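Local coordinates for Glyoxalase/Bleomycin resistance protein/dioxygenase domain (Frankia sp., PDB 2RK0) that is of unestablished function but belongs to the glyoxalase/bleomycin resistance protein/dioxygenase superfamily and may, like some of its relatives, act as a metal-dependent enzyme or a drug-binding protein, at residues Gly35-Ala43 with Ile53-Gly61. Sequence-based numbering, arbitrary orientation.
Sequences GRGDTTSFA and IVLREHDGG
Arg36, ending strand 30-36, and Asp59, in the turn after strand 52-58, approach from opposite directions across the start of strand 40-46, guanidinium and carboxylate nearly coplanar (planes 16° apart). Arg36 NH1 reaches the syn lone pair of Asp59 OD1 at 2.7 Å, while NH2 lies by OD2 to complete the salt bridge. The same NH1 also bonds Ser41 OG in the guanidinium plane, tying the ion pair to strand 40-46. In the backbone, Asp59 N gives an almost straight bond to Thr39 O (2.8 Å), extending the ladder made by the Ser41-Glu57 and Ala43-Leu55 hydrogen-bonded pairs. These three successive antiparallel strands belong to the beta-alpha-beta-beta-beta module of the superfamily, a four-stranded mixed sheet of order 1-4-3-2.

On the face carrying Thr40, Phe42, Arg56 and His58, Thr40 works in two directions. Its OG1 lies between the backbone N and the carbonyl carbon (chi1 58°), accepting from Arg56 NH1 (2.9 Å) at the guanidinium edge; CG2, beside the backbone N, sits over the His58 ring, 3.5 Å from the centroid, as a CH-pi contact. Arg56 bends at chi3 (-68°), bringing its guanidinium alongside Phe42, whose CB lies over one face, 3.7 Å from Arg56 NH2. Ala43 and Leu55, on the other face, pack against helix 16-27.

Chemically, the ion pair links strand 30-36 to the turn after strand 52-58 at a solvent-exposed end of the sheet. Bonds at His58 ND1 (water 1, shared with Thr39 OG1) and NE2 (Asp74 OD1 of the second subunit), with the Thr40 methyl over one face, probably fix the imidazole's rotation.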
loop_
_atom_site.group_PDB
_atom_site.type_symbol
_atom_site.label_atom_id
_atom_site.label_comp_id
_atom_site.label_asym_id
_atom_site.label_seq_id
_atom_site.Cartn_x
_atom_site.Cartn_y
_atom_site.Cartn_z
ATOM N N GLY A 35 18.190 8.076 -4.913
ATOM C CA GLY A 35 18.687 9.392 -4.606
ATOM C C GLY A 35 18.679 9.746 -3.142
ATOM O O GLY A 35 18.568 8.892 -2.258
ATOM N N ARG A 36 18.787 11.042 -2.899
ATOM C CA ARG A 36 18.821 11.574 -1.558
ATOM C C ARG A 36 17.731 12.624 -1.413
ATOM O O ARG A 36 17.511 13.438 -2.309
ATOM C CB ARG A 36 20.201 12.187 -1.311
ATOM C CG ARG A 36 20.380 12.837 0.032
ATOM C CD ARG A 36 20.300 11.832 1.158
ATOM N NE ARG A 36 20.302 12.521 2.439
ATOM C CZ ARG A 36 20.115 11.933 3.613
ATOM N NH1 ARG A 36 19.906 10.625 3.682
ATOM N NH2 ARG A 36 20.137 12.660 4.719
ATOM N N GLY A 37 17.026 12.575 -0.291
ATOM C CA GLY A 37 15.984 13.545 -0.030
ATOM C C GLY A 37 16.496 14.412 1.098
ATOM O O GLY A 37 17.687 14.375 1.412
ATOM N N ASP A 38 15.615 15.190 1.713
ATOM C CA ASP A 38 16.017 16.048 2.821
ATOM C C ASP A 38 16.575 15.216 3.981
ATOM O O ASP A 38 17.725 15.389 4.386
ATOM C CB ASP A 38 14.818 16.874 3.300
ATOM C CG ASP A 38 15.103 17.632 4.588
ATOM O OD1 ASP A 38 16.150 18.309 4.667
ATOM O OD2 ASP A 38 14.270 17.549 5.517
ATOM N N THR A 39 15.758 14.307 4.506
ATOM C CA THR A 39 16.169 13.461 5.619
ATOM C C THR A 39 16.091 11.976 5.270
ATOM O O THR A 39 16.068 11.125 6.163
ATOM C CB THR A 39 15.277 13.692 6.831
ATOM O OG1 THR A 39 13.919 13.415 6.468
ATOM C CG2 THR A 39 15.393 15.128 7.315
ATOM N N THR A 40 16.056 11.669 3.979
ATOM C CA THR A 40 15.954 10.280 3.546
ATOM C C THR A 40 16.807 9.932 2.332
ATOM O O THR A 40 17.305 10.808 1.627
ATOM C CB THR A 40 14.502 9.921 3.159
ATOM O OG1 THR A 40 14.060 10.803 2.115
ATOM C CG2 THR A 40 13.567 10.037 4.361
ATOM N N SER A 41 16.960 8.628 2.119
ATOM C CA SER A 41 17.663 8.069 0.971
ATOM C C SER A 41 16.548 7.249 0.331
ATOM O O SER A 41 15.761 6.624 1.041
ATOM C CB SER A 41 18.793 7.128 1.400
ATOM O OG SER A 41 19.810 7.820 2.103
ATOM N N PHE A 42 16.459 7.252 -0.991
ATOM C CA PHE A 42 15.399 6.501 -1.639
ATOM C C PHE A 42 15.880 5.769 -2.880
ATOM O O PHE A 42 16.939 6.076 -3.438
ATOM C CB PHE A 42 14.257 7.447 -2.016
ATOM C CG PHE A 42 14.575 8.326 -3.188
ATOM C CD1 PHE A 42 14.475 7.836 -4.487
ATOM C CD2 PHE A 42 15.017 9.631 -2.995
ATOM C CE1 PHE A 42 14.813 8.630 -5.581
ATOM C CE2 PHE A 42 15.360 10.439 -4.083
ATOM C CZ PHE A 42 15.258 9.936 -5.379
ATOM N N ALA A 43 15.086 4.792 -3.292
ATOM C CA ALA A 43 15.359 4.006 -4.481
ATOM C C ALA A 43 13.997 3.710 -5.082
ATOM O O ALA A 43 13.150 3.073 -4.453
ATOM C CB ALA A 43 16.078 2.708 -4.123
ATOM N N ILE A 53 7.281 0.984 -6.842
ATOM C CA ILE A 53 7.515 0.910 -5.412
ATOM C C ILE A 53 8.773 1.690 -5.077
ATOM O O ILE A 53 9.847 1.443 -5.637
ATOM C CB ILE A 53 7.701 -0.536 -4.922
ATOM C CG1 ILE A 53 6.398 -1.309 -5.091
ATOM C CG2 ILE A 53 8.121 -0.536 -3.451
ATOM C CD1 ILE A 53 6.486 -2.729 -4.636
ATOM N N VAL A 54 8.631 2.640 -4.164
ATOM C CA VAL A 54 9.760 3.446 -3.745
ATOM C C VAL A 54 10.153 2.999 -2.343
ATOM O O VAL A 54 9.309 2.921 -1.453
ATOM C CB VAL A 54 9.406 4.950 -3.713
ATOM C CG1 VAL A 54 10.646 5.764 -3.362
ATOM C CG2 VAL A 54 8.834 5.387 -5.074
ATOM N N LEU A 55 11.430 2.669 -2.170
ATOM C CA LEU A 55 11.955 2.246 -0.876
ATOM C C LEU A 55 12.586 3.493 -0.275
ATOM O O LEU A 55 13.333 4.203 -0.948
ATOM C CB LEU A 55 12.999 1.141 -1.061
ATOM C CG LEU A 55 12.479 -0.085 -1.825
ATOM C CD1 LEU A 55 13.569 -1.138 -1.984
ATOM C CD2 LEU A 55 11.298 -0.669 -1.080
ATOM N N ARG A 56 12.290 3.768 0.989
ATOM C CA ARG A 56 12.820 4.971 1.609
ATOM C C ARG A 56 13.400 4.757 3.010
ATOM O O ARG A 56 12.729 4.245 3.907
ATOM C CB ARG A 56 11.709 6.024 1.641
ATOM C CG ARG A 56 12.161 7.430 1.970
ATOM C CD ARG A 56 11.040 8.423 1.682
ATOM N NE ARG A 56 10.771 8.540 0.251
ATOM C CZ ARG A 56 11.434 9.353 -0.570
ATOM N NH1 ARG A 56 12.403 10.130 -0.106
ATOM N NH2 ARG A 56 11.134 9.385 -1.858
ATOM N N GLU A 57 14.655 5.154 3.183
ATOM C CA GLU A 57 15.317 5.028 4.473
ATOM C C GLU A 57 15.411 6.413 5.100
ATOM O O GLU A 57 15.967 7.328 4.500
ATOM C CB GLU A 57 16.724 4.459 4.317
ATOM C CG GLU A 57 17.350 4.044 5.640
ATOM C CD GLU A 57 18.818 3.677 5.510
ATOM O OE1 GLU A 57 19.196 3.082 4.478
ATOM O OE2 GLU A 57 19.587 3.970 6.449
ATOM N N HIS A 58 14.860 6.554 6.304
ATOM C CA HIS A 58 14.872 7.815 7.038
ATOM C C HIS A 58 16.113 7.897 7.932
ATOM O O HIS A 58 16.394 6.973 8.694
ATOM C CB HIS A 58 13.600 7.919 7.890
ATOM C CG HIS A 58 12.341 8.024 7.083
ATOM N ND1 HIS A 58 11.694 9.221 6.866
ATOM C CD2 HIS A 58 11.633 7.087 6.410
ATOM C CE1 HIS A 58 10.643 9.017 6.094
ATOM N NE2 HIS A 58 10.583 7.732 5.803
ATOM N N ASP A 59 16.861 8.995 7.838
ATOM C CA ASP A 59 18.067 9.133 8.656
ATOM C C ASP A 59 17.745 8.918 10.126
ATOM O O ASP A 59 18.549 8.358 10.866
ATOM C CB ASP A 59 18.689 10.517 8.502
ATOM C CG ASP A 59 18.978 10.879 7.065
ATOM O OD1 ASP A 59 19.259 9.972 6.253
ATOM O OD2 ASP A 59 18.937 12.090 6.762
ATOM N N GLY A 60 16.569 9.372 10.545
ATOM C CA GLY A 60 16.169 9.224 11.931
ATOM C C GLY A 60 15.224 8.062 12.171
ATOM O O GLY A 60 14.460 8.065 13.142
ATOM N N GLY A 61 15.262 7.067 11.290
ATOM C CA GLY A 61 14.399 5.915 11.465
ATOM C C GLY A 61 15.193 4.730 11.980
ATOM O O GLY A 61 16.290 4.892 12.514
HETATM O O HOH W 1 12.741 11.576 7.864
HETATM O O HOH W 2 20.780 4.869 2.420
#